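PDB 1W5T: ORC1-type DNA replication protein 2 from Aeropyrum pernix, which binds DNA and takes part in regulating DNA replication, and contains an ATP-binding AAA+ ATPase domain and a C-terminal winged-helix domain. Local coordinates for residues A[61-66]-A[212-217]; A[218-223]-A[257-262]. One frame throughout, in Å; residues are numbered along the deposited sequence.

How the contacts relate
Both contacts are buried and line the same nucleotide, but the centre of contact 1 is about 8 Å from the centre of the chain, against about 15 Å for that of contact 2. Contact 1 joins the P-loop to the segment leading from strand 206-212 to helix 217-231; contact 2 takes up that helix and sets it against the start of helix 259-275 in the lid. Their chemistry differs: backbone amides, a lysine and magnesium on the phosphates in the first, aliphatic packing between helices in the second, with I223 and A259 laid against the adenine and R260 reaching the gamma-phosphate. They touch directly, Y215 N lying 3.0 Å from G257 O in a probable hydrogen bond.

Contact 1 of 2, residues A[61-66]-A[212-217]; sequences VGIGKT and LPAYKS. With MG (magnesium ion), chain E; ANP (phosphoaminophosphonic acid-adenylate ester), chain D.
The Walker A P-loop meets the 212-217 segment through I63, whose CG2 touches A214 CA at 3.6 Å while CD1 reaches L212 O. CG1 sits between the backbone N and the carbonyl carbon (chi1 56°), an orientation that sends CD1 towards L212. A water donates to both I63 O and P213 O, bridging the two backbones. L212 packs on the start of helix 65-82, its CD2 3.6 Å from K65 N. In this strand-loop-helix motif of the AAA+ fold, the amides of I63 and K65 both donate to O2B of the ATP analogue, and G64 N gives O3A a bond of 2.9 Å. K65 NZ, brought round by bends at chi3 and chi4, holds O2B and O3G at 2.9 Å each; a methionine here would probably leave O2B and O3G without the ammonium that spans them, O2B keeping the amides of I63 and K65. T66 OG1 binds magnesium at 2.3 Å, alongside O1B, O2G and two waters. At the base end, Y215 OH donates to adenine N7 at 2.6 Å, and Y215 CE1 lies 3.5 Å from I63 O.

Contact 2 of 2, residues A[218-223]-A[257-262]; sequences RELYTI and GSARRA. With ANP (phosphoaminophosphonic acid-adenylate ester), chain D.
CD2 of L220 rests on the start of helix 259-275, and L220 is one of two side chains, with I223, that join helices 217-231 and 259-275 of the AAA+ lid. CD2 does nearly all of the touching by L220: it is set over the backbone of A259, 3.6 Å from A259 CA, and also meets the methyls of A259 and A262. L220 also packs on S246 and Y249 of helix 239-249.

One turn along helix 217-231, I223 is turned to the nucleotide. Its CD1 meets A259 CB at 4.1 Å, but CD1, CG1 and CG2 are all laid over one face of the adenine, CD1 being 3.8 Å from C6. A259 CB approaches the base from that same face, beside C8, and comes within 3.3 Å of the ribose O4'. The two aliphatic side chains thus form a floor under base and sugar.

R260, next after A259, leaves the helix in another direction. Its position in the lid is consistent with the sensor 2 arginine of AAA+ ATPases. With CG anti to the backbone N (chi1 161°) and bends at chi2 and chi3, the chain runs alongside C5', carrying the guanidinium to the gamma-phosphate: C5' sits over the centre of one guanidinium face, and the gamma-phosphorus lies at the edge, in plane. NH1 makes a weak bond of 2.8 Å to O1G. S258, just before helix 259-275, is its N-cap, with OG accepting from R261 N at 3.2 Å in a nearly straight bond of 168°.

Contact 1 of 2, residues A[61-66]-A[212-217]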
ATOM      1  N   VAL A  61       0.781   4.691   4.049  1.00 19.73           N
ATOM      2  CA  VAL A  61       0.773   4.906   2.593  1.00 18.49           C
ATOM      3  C   VAL A  61       2.135   5.412   2.077  1.00 18.09           C
ATOM      4  O   VAL A  61       2.907   6.037   2.814  1.00 18.40           O
ATOM      5  CB  VAL A  61      -0.384   5.866   2.128  1.00 19.52           C
ATOM      6  CG1 VAL A  61      -1.759   5.381   2.577  1.00 18.32           C
ATOM      7  CG2 VAL A  61      -0.188   7.290   2.646  1.00 19.57           C
ATOM      8  N   GLY A  62       2.453   5.117   0.818  1.00 17.23           N
ATOM      9  CA  GLY A  62       3.668   5.614   0.192  1.00 15.70           C
ATOM     10  C   GLY A  62       4.912   4.863   0.633  1.00 15.35           C
ATOM     11  O   GLY A  62       6.004   5.424   0.714  1.00 14.84           O
ATOM     12  N   ILE A  63       4.744   3.580   0.912  1.00 14.57           N
ATOM     13  CA  ILE A  63       5.828   2.749   1.427  1.00 14.55           C
ATOM     14  C   ILE A  63       6.340   1.692   0.432  1.00 14.29           C
ATOM     15  O   ILE A  63       7.044   0.745   0.823  1.00 14.30           O
ATOM     16  CB  ILE A  63       5.425   2.085   2.754  1.00 14.50           C
ATOM     17  CG1 ILE A  63       4.141   1.271   2.568  1.00 13.92           C
ATOM     18  CG2 ILE A  63       5.227   3.161   3.825  1.00 16.35           C
ATOM     19  CD1 ILE A  63       3.573   0.729   3.861  1.00 16.68           C
ATOM     20  N   GLY A  64       5.995   1.855  -0.848  1.00 13.77           N
ATOM     21  CA  GLY A  64       6.635   1.071  -1.900  1.00 12.97           C
ATOM     22  C   GLY A  64       5.930  -0.184  -2.381  1.00 13.03           C
ATOM     23  O   GLY A  64       6.497  -0.930  -3.146  1.00 13.74           O
ATOM     24  N   LYS A  65       4.696  -0.412  -1.956  1.00 12.46           N
ATOM     25  CA  LYS A  65       3.905  -1.543  -2.422  1.00 12.64           C
ATOM     26  C   LYS A  65       3.853  -1.647  -3.955  1.00 13.06           C
ATOM     27  O   LYS A  65       4.238  -2.678  -4.555  1.00 13.27           O
ATOM     28  CB  LYS A  65       2.484  -1.485  -1.852  1.00 11.67           C
ATOM     29  CG  LYS A  65       2.407  -1.767  -0.370  1.00 11.66           C
ATOM     30  CD  LYS A  65       0.987  -1.732   0.180  1.00 13.06           C
ATOM     31  CE  LYS A  65       0.242  -0.412  -0.045  1.00 14.25           C
ATOM     32  NZ  LYS A  65       0.568   0.685   0.948  1.00 15.78           N
ATOM     33  N   THR A  66       3.387  -0.569  -4.585  1.00 12.95           N
ATOM     34  CA  THR A  66       3.255  -0.530  -6.031  1.00 12.77           C
ATOM     35  C   THR A  66       4.606  -0.583  -6.732  1.00 12.93           C
ATOM     36  O   THR A  66       4.791  -1.358  -7.651  1.00 13.80           O
ATOM     37  CB  THR A  66       2.419   0.710  -6.445  1.00 13.02           C
ATOM     38  OG1 THR A  66       1.127   0.606  -5.846  1.00 12.52           O
ATOM     39  CG2 THR A  66       2.116   0.699  -7.925  1.00 10.03           C
ATOM     40  N   LEU A 212       5.596  -4.992   3.775  1.00 14.88           N
ATOM     41  CA  LEU A 212       6.431  -3.784   3.662  1.00 14.95           C
ATOM     42  C   LEU A 212       6.147  -2.827   4.820  1.00 14.87           C
ATOM     43  O   LEU A 212       5.020  -2.362   4.961  1.00 15.36           O
ATOM     44  CB  LEU A 212       6.131  -3.073   2.358  1.00 14.18           C
ATOM     45  CG  LEU A 212       7.087  -3.243   1.173  1.00 15.45           C
ATOM     46  CD1 LEU A 212       7.872  -4.551   1.120  1.00 13.62           C
ATOM     47  CD2 LEU A 212       6.397  -2.964  -0.133  1.00 13.00           C
ATOM     48  N   PRO A 213       7.127  -2.533   5.662  1.00 14.07           N
ATOM     49  CA  PRO A 213       6.874  -1.568   6.721  1.00 14.80           C
ATOM     50  C   PRO A 213       7.194  -0.150   6.183  1.00 15.96           C
ATOM     51  O   PRO A 213       7.808   0.019   5.114  1.00 15.31           O
ATOM     52  CB  PRO A 213       7.904  -1.953   7.803  1.00 14.88           C
ATOM     53  CG  PRO A 213       9.147  -2.358   6.973  1.00 13.91           C
ATOM     54  CD  PRO A 213       8.517  -3.037   5.691  1.00 13.61           C
ATOM     55  N   ALA A 214       6.819   0.845   6.977  1.00 16.26           N
ATOM     56  CA  ALA A 214       7.140   2.205   6.700  1.00 16.89           C
ATOM     57  C   ALA A 214       8.656   2.413   6.829  1.00 16.72           C
ATOM     58  O   ALA A 214       9.323   1.712   7.572  1.00 15.60           O
ATOM     59  CB  ALA A 214       6.354   3.131   7.669  1.00 17.19           C
ATOM     60  N   TYR A 215       9.161   3.405   6.096  1.00 16.70           N
ATOM     61  CA  TYR A 215      10.587   3.672   5.989  1.00 16.33           C
ATOM     62  C   TYR A 215      11.214   4.438   7.158  1.00 17.05           C
ATOM     63  O   TYR A 215      10.695   5.474   7.645  1.00 16.49           O
ATOM     64  CB  TYR A 215      10.855   4.432   4.676  1.00 16.38           C
ATOM     65  CG  TYR A 215      10.638   3.622   3.415  1.00 13.92           C
ATOM     66  CD1 TYR A 215       9.633   3.979   2.496  1.00  9.02           C
ATOM     67  CD2 TYR A 215      11.459   2.501   3.124  1.00 12.78           C
ATOM     68  CE1 TYR A 215       9.444   3.243   1.325  1.00  9.44           C
ATOM     69  CE2 TYR A 215      11.263   1.745   1.945  1.00 13.01           C
ATOM     70  CZ  TYR A 215      10.258   2.118   1.069  1.00 11.69           C
ATOM     71  OH  TYR A 215      10.094   1.389  -0.062  1.00 14.26           O
ATOM     72  N   LYS A 216      12.355   3.941   7.601  1.00 17.77           N
ATOM     73  CA  LYS A 216      13.206   4.683   8.564  1.00 19.21           C
ATOM     74  C   LYS A 216      13.942   5.825   7.859  1.00 19.02           C
ATOM     75  O   LYS A 216      14.010   5.866   6.615  1.00 18.87           O
ATOM     76  CB  LYS A 216      14.191   3.756   9.245  1.00 19.08           C
ATOM     77  CG  LYS A 216      13.463   2.601   9.972  1.00 23.16           C
ATOM     78  CD  LYS A 216      14.437   1.615  10.637  1.00 28.64           C
ATOM     79  CE  LYS A 216      13.684   0.328  11.151  1.00 32.16           C
ATOM     80  NZ  LYS A 216      13.438   0.377  12.645  1.00 35.22           N
ATOM     81  N   SER A 217      14.498   6.741   8.639  1.00 18.59           N
ATOM     82  CA  SER A 217      15.104   7.938   8.058  1.00 19.77           C
ATOM     83  C   SER A 217      16.279   7.646   7.132  1.00 19.66           C
ATOM     84  O   SER A 217      16.406   8.291   6.077  1.00 19.92           O
ATOM     85  CB  SER A 217      15.472   8.974   9.143  1.00 19.84           C
ATOM     86  OG  SER A 217      16.654   8.593   9.813  1.00 23.25           O
TER
HETATM   87 MG    MG E 701       0.070   1.756  -4.191  1.00  3.82          MG
HETATM   88  PG  ANP D 700      -0.188   3.867  -1.243  1.00 13.70           P
HETATM   89  O1G ANP D 700      -0.846   5.286  -1.508  1.00 19.20           O
HETATM   90  O2G ANP D 700      -0.771   2.848  -2.317  1.00 17.59           O
HETATM   91  O3G ANP D 700      -0.428   3.331   0.232  1.00 13.19           O
HETATM   92  PB  ANP D 700       2.468   2.696  -1.948  1.00  9.28           P
HETATM   93  O1B ANP D 700       1.933   1.764  -3.108  1.00 14.31           O
HETATM   94  O2B ANP D 700       2.678   1.831  -0.669  1.00 12.13           O
HETATM   95  N3B ANP D 700       1.476   4.052  -1.630  1.00 11.12           N
HETATM   96  PA  ANP D 700       4.472   3.630  -3.789  1.00  8.06           P
HETATM   97  O1A ANP D 700       5.128   2.324  -4.440  1.00 11.27           O
HETATM   98  O2A ANP D 700       3.374   4.205  -4.777  1.00 10.42           O
HETATM   99  O3A ANP D 700       3.917   3.347  -2.299  1.00 11.35           O
HETATM  100  O5' ANP D 700       5.634   4.694  -3.439  1.00 14.09           O
HETATM  101  C5' ANP D 700       5.540   6.067  -3.025  1.00  9.32           C
HETATM  102  C4' ANP D 700       6.677   6.804  -3.740  1.00 10.21           C
HETATM  103  O4' ANP D 700       7.947   6.415  -3.201  1.00  9.99           O
HETATM  104  C3' ANP D 700       6.779   6.446  -5.221  1.00  9.68           C
HETATM  105  O3' ANP D 700       7.238   7.575  -5.908  1.00  8.65           O
HETATM  106  C2' ANP D 700       7.853   5.368  -5.294  1.00  9.19           C
HETATM  107  O2' ANP D 700       8.518   5.221  -6.549  1.00  9.02           O
HETATM  108  C1' ANP D 700       8.795   5.824  -4.190  1.00  8.21           C
HETATM  109  N9  ANP D 700       9.410   4.674  -3.539  1.00 10.03           N
HETATM  110  C8  ANP D 700       8.809   3.873  -2.586  1.00  8.09           C
HETATM  111  N7  ANP D 700       9.634   2.881  -2.166  1.00  5.12           N
HETATM  112  C5  ANP D 700      10.805   3.034  -2.801  1.00  7.11           C
HETATM  113  C6  ANP D 700      12.160   2.404  -2.904  1.00  8.46           C
HETATM  114  N6  ANP D 700      12.517   1.311  -2.171  1.00  6.17           N
HETATM  115  N1  ANP D 700      13.070   2.915  -3.779  1.00  6.40           N
HETATM  116  C2  ANP D 700      12.826   3.971  -4.540  1.00  7.85           C
HETATM  117  N3  ANP D 700      11.636   4.624  -4.554  1.00 11.50           N
HETATM  118  C4  ANP D 700      10.606   4.178  -3.683  1.00  7.81           C
HETATM  119  O   HOH W   1       8.799  -0.428   2.668  1.00 19.87           O
HETATM  120  O   HOH W   2      -0.925  -0.088  -3.722  1.00 10.38           O
HETATM  121  O   HOH W   3       0.929   3.403  -5.371  1.00  4.78           O

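Contact 2 of 2, residues A[218-223]-A[257-262]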
ATOM      1  N   ARG A 218      17.106   6.676   7.525  1.00 19.24           N
ATOM      2  CA  ARG A 218      18.242   6.194   6.747  1.00 19.71           C
ATOM      3  C   ARG A 218      17.806   5.706   5.344  1.00 18.40           C
ATOM      4  O   ARG A 218      18.439   6.025   4.333  1.00 17.41           O
ATOM      5  CB  ARG A 218      18.904   5.021   7.490  1.00 20.67           C
ATOM      6  CG  ARG A 218      20.080   5.381   8.367  1.00 26.50           C
ATOM      7  CD  ARG A 218      21.232   4.290   8.372  1.00 36.95           C
ATOM      8  NE  ARG A 218      20.970   3.173   7.434  1.00 41.80           N
ATOM      9  CZ  ARG A 218      21.892   2.480   6.759  1.00 44.33           C
ATOM     10  NH1 ARG A 218      23.185   2.756   6.871  1.00 44.89           N
ATOM     11  NH2 ARG A 218      21.509   1.504   5.948  1.00 45.10           N
ATOM     12  N   GLU A 219      16.703   4.949   5.301  1.00 17.26           N
ATOM     13  CA  GLU A 219      16.121   4.490   4.030  1.00 15.76           C
ATOM     14  C   GLU A 219      15.579   5.606   3.192  1.00 14.90           C
ATOM     15  O   GLU A 219      15.844   5.631   1.997  1.00 15.16           O
ATOM     16  CB  GLU A 219      15.086   3.412   4.255  1.00 15.51           C
ATOM     17  CG  GLU A 219      15.684   2.227   4.983  1.00 16.30           C
ATOM     18  CD  GLU A 219      14.644   1.421   5.682  1.00 18.01           C
ATOM     19  OE1 GLU A 219      14.801   0.203   5.758  1.00 22.38           O
ATOM     20  OE2 GLU A 219      13.642   1.990   6.115  1.00 20.56           O
ATOM     21  N   LEU A 220      14.856   6.543   3.813  1.00 13.63           N
ATOM     22  CA  LEU A 220      14.374   7.712   3.106  1.00 12.97           C
ATOM     23  C   LEU A 220      15.531   8.517   2.557  1.00 12.49           C
ATOM     24  O   LEU A 220      15.432   9.060   1.483  1.00 12.76           O
ATOM     25  CB  LEU A 220      13.471   8.616   3.985  1.00 12.93           C
ATOM     26  CG  LEU A 220      12.071   8.059   4.336  1.00 12.16           C
ATOM     27  CD1 LEU A 220      11.391   8.978   5.335  1.00  9.24           C
ATOM     28  CD2 LEU A 220      11.199   7.804   3.049  1.00  8.24           C
ATOM     29  N   TYR A 221      16.636   8.560   3.291  1.00 12.86           N
ATOM     30  CA  TYR A 221      17.786   9.288   2.846  1.00 12.86           C
ATOM     31  C   TYR A 221      18.323   8.652   1.561  1.00 13.49           C
ATOM     32  O   TYR A 221      18.551   9.331   0.554  1.00 13.71           O
ATOM     33  CB  TYR A 221      18.886   9.384   3.916  1.00 13.63           C
ATOM     34  CG  TYR A 221      20.103  10.043   3.303  1.00 15.36           C
ATOM     35  CD1 TYR A 221      21.046   9.296   2.616  1.00 14.35           C
ATOM     36  CD2 TYR A 221      20.226  11.453   3.288  1.00 19.51           C
ATOM     37  CE1 TYR A 221      22.095   9.889   1.986  1.00 17.74           C
ATOM     38  CE2 TYR A 221      21.307  12.064   2.677  1.00 20.00           C
ATOM     39  CZ  TYR A 221      22.230  11.266   2.036  1.00 20.79           C
ATOM     40  OH  TYR A 221      23.291  11.822   1.410  1.00 26.61           O
ATOM     41  N   THR A 222      18.540   7.342   1.613  1.00 13.15           N
ATOM     42  CA  THR A 222      18.908   6.587   0.436  1.00 12.65           C
ATOM     43  C   THR A 222      17.943   6.818  -0.714  1.00 11.97           C
ATOM     44  O   THR A 222      18.368   6.983  -1.862  1.00 11.84           O
ATOM     45  CB  THR A 222      19.018   5.082   0.779  1.00 12.57           C
ATOM     46  OG1 THR A 222      20.014   4.914   1.787  1.00 13.59           O
ATOM     47  CG2 THR A 222      19.593   4.311  -0.362  1.00 10.26           C
ATOM     48  N   ILE A 223      16.652   6.839  -0.423  1.00 12.23           N
ATOM     49  CA  ILE A 223      15.678   7.047  -1.513  1.00 12.50           C
ATOM     50  C   ILE A 223      15.744   8.453  -2.132  1.00 12.24           C
ATOM     51  O   ILE A 223      15.667   8.599  -3.355  1.00 13.23           O
ATOM     52  CB  ILE A 223      14.227   6.661  -1.084  1.00 12.86           C
ATOM     53  CG1 ILE A 223      14.172   5.151  -0.769  1.00 11.61           C
ATOM     54  CG2 ILE A 223      13.194   7.119  -2.176  1.00 10.93           C
ATOM     55  CD1 ILE A 223      12.873   4.671   0.024  1.00 12.01           C
ATOM     56  N   GLY A 257       7.017   7.737   7.719  1.00 19.46           N
ATOM     57  CA  GLY A 257       7.876   6.862   6.956  1.00 18.91           C
ATOM     58  C   GLY A 257       7.446   6.711   5.513  1.00 17.83           C
ATOM     59  O   GLY A 257       7.651   5.674   4.916  1.00 17.94           O
ATOM     60  N   SER A 258       6.792   7.731   4.973  1.00 17.23           N
ATOM     61  CA  SER A 258       6.270   7.670   3.607  1.00 15.93           C
ATOM     62  C   SER A 258       7.295   8.220   2.598  1.00 15.57           C
ATOM     63  O   SER A 258       7.676   9.400   2.653  1.00 15.20           O
ATOM     64  CB  SER A 258       4.954   8.408   3.539  1.00 14.79           C
ATOM     65  OG  SER A 258       4.596   8.668   2.221  1.00 15.69           O
ATOM     66  N   ALA A 259       7.744   7.365   1.682  1.00 14.61           N
ATOM     67  CA  ALA A 259       8.608   7.831   0.598  1.00 14.33           C
ATOM     68  C   ALA A 259       7.937   8.799  -0.382  1.00 14.76           C
ATOM     69  O   ALA A 259       8.585   9.734  -0.910  1.00 15.65           O
ATOM     70  CB  ALA A 259       9.275   6.653  -0.137  1.00 12.92           C
ATOM     71  N   ARG A 260       6.653   8.609  -0.619  1.00 14.97           N
ATOM     72  CA  ARG A 260       5.896   9.567  -1.436  1.00 16.88           C
ATOM     73  C   ARG A 260       6.014  10.979  -0.856  1.00 16.29           C
ATOM     74  O   ARG A 260       6.332  11.911  -1.566  1.00 16.06           O
ATOM     75  CB  ARG A 260       4.413   9.166  -1.563  1.00 16.50           C
ATOM     76  CG  ARG A 260       3.466  10.299  -1.987  1.00 21.81           C
ATOM     77  CD  ARG A 260       2.421   9.897  -3.043  1.00 31.53           C
ATOM     78  NE  ARG A 260       1.812   8.595  -2.712  1.00 38.83           N
ATOM     79  CZ  ARG A 260       1.682   7.555  -3.562  1.00 42.83           C
ATOM     80  NH1 ARG A 260       1.116   6.439  -3.117  1.00 43.56           N
ATOM     81  NH2 ARG A 260       2.088   7.624  -4.847  1.00 44.85           N
ATOM     82  N   ARG A 261       5.759  11.111   0.437  1.00 16.91           N
ATOM     83  CA  ARG A 261       5.793  12.412   1.086  1.00 17.47           C
ATOM     84  C   ARG A 261       7.189  13.010   1.041  1.00 16.70           C
ATOM     85  O   ARG A 261       7.326  14.203   0.875  1.00 16.50           O
ATOM     86  CB  ARG A 261       5.357  12.304   2.524  1.00 17.98           C
ATOM     87  CG  ARG A 261       4.321  13.298   2.918  1.00 24.30           C
ATOM     88  CD  ARG A 261       3.682  13.053   4.313  1.00 32.50           C
ATOM     89  NE  ARG A 261       2.868  14.209   4.613  1.00 38.38           N
ATOM     90  CZ  ARG A 261       2.929  15.043   5.658  1.00 41.09           C
ATOM     91  NH1 ARG A 261       2.087  16.063   5.635  1.00 41.90           N
ATOM     92  NH2 ARG A 261       3.740  14.883   6.701  1.00 42.43           N
ATOM     93  N   ALA A 262       8.221  12.183   1.222  1.00 15.52           N
ATOM     94  CA  ALA A 262       9.591  12.666   1.220  1.00 14.27           C
ATOM     95  C   ALA A 262       9.997  13.219  -0.154  1.00 14.07           C
ATOM     96  O   ALA A 262      10.537  14.336  -0.236  1.00 12.79           O
ATOM     97  CB  ALA A 262      10.548  11.598   1.673  1.00 14.34           C
TER
HETATM   98  PG  ANP D 700      -0.188   3.867  -1.243  1.00 13.70           P
HETATM   99  O1G ANP D 700      -0.846   5.286  -1.508  1.00 19.20           O
HETATM  100  O2G ANP D 700      -0.771   2.848  -2.317  1.00 17.59           O
HETATM  101  O3G ANP D 700      -0.428   3.331   0.232  1.00 13.19           O
HETATM  102  PB  ANP D 700       2.468   2.696  -1.948  1.00  9.28           P
HETATM  103  O1B ANP D 700       1.933   1.764  -3.108  1.00 14.31           O
HETATM  104  O2B ANP D 700       2.678   1.831  -0.669  1.00 12.13           O
HETATM  105  N3B ANP D 700       1.476   4.052  -1.630  1.00 11.12           N
HETATM  106  PA  ANP D 700       4.472   3.630  -3.789  1.00  8.06           P
HETATM  107  O1A ANP D 700       5.128   2.324  -4.440  1.00 11.27           O
HETATM  108  O2A ANP D 700       3.374   4.205  -4.777  1.00 10.42           O
HETATM  109  O3A ANP D 700       3.917   3.347  -2.299  1.00 11.35           O
HETATM  110  O5' ANP D 700       5.634   4.694  -3.439  1.00 14.09           O
HETATM  111  C5' ANP D 700       5.540   6.067  -3.025  1.00  9.32           C
HETATM  112  C4' ANP D 700       6.677   6.804  -3.740  1.00 10.21           C
HETATM  113  O4' ANP D 700       7.947   6.415  -3.201  1.00  9.99           O
HETATM  114  C3' ANP D 700       6.779   6.446  -5.221  1.00  9.68           C
HETATM  115  O3' ANP D 700       7.238   7.575  -5.908  1.00  8.65           O
HETATM  116  C2' ANP D 700       7.853   5.368  -5.294  1.00  9.19           C
HETATM  117  O2' ANP D 700       8.518   5.221  -6.549  1.00  9.02           O
HETATM  118  C1' ANP D 700       8.795   5.824  -4.190  1.00  8.21           C
HETATM  119  N9  ANP D 700       9.410   4.674  -3.539  1.00 10.03           N
HETATM  120  C8  ANP D 700       8.809   3.873  -2.586  1.00  8.09           C
HETATM  121  N7  ANP D 700       9.634   2.881  -2.166  1.00  5.12           N
HETATM  122  C5  ANP D 700      10.805   3.034  -2.801  1.00  7.11           C
HETATM  123  C6  ANP D 700      12.160   2.404  -2.904  1.00  8.46           C
HETATM  124  N6  ANP D 700      12.517   1.311  -2.171  1.00  6.17           N
HETATM  125  N1  ANP D 700      13.070   2.915  -3.779  1.00  6.40           N
HETATM  126  C2  ANP D 700      12.826   3.971  -4.540  1.00  7.85           C
HETATM  127  N3  ANP D 700      11.636   4.624  -4.554  1.00 11.50           N
HETATM  128  C4  ANP D 700      10.606   4.178  -3.683  1.00  7.81           C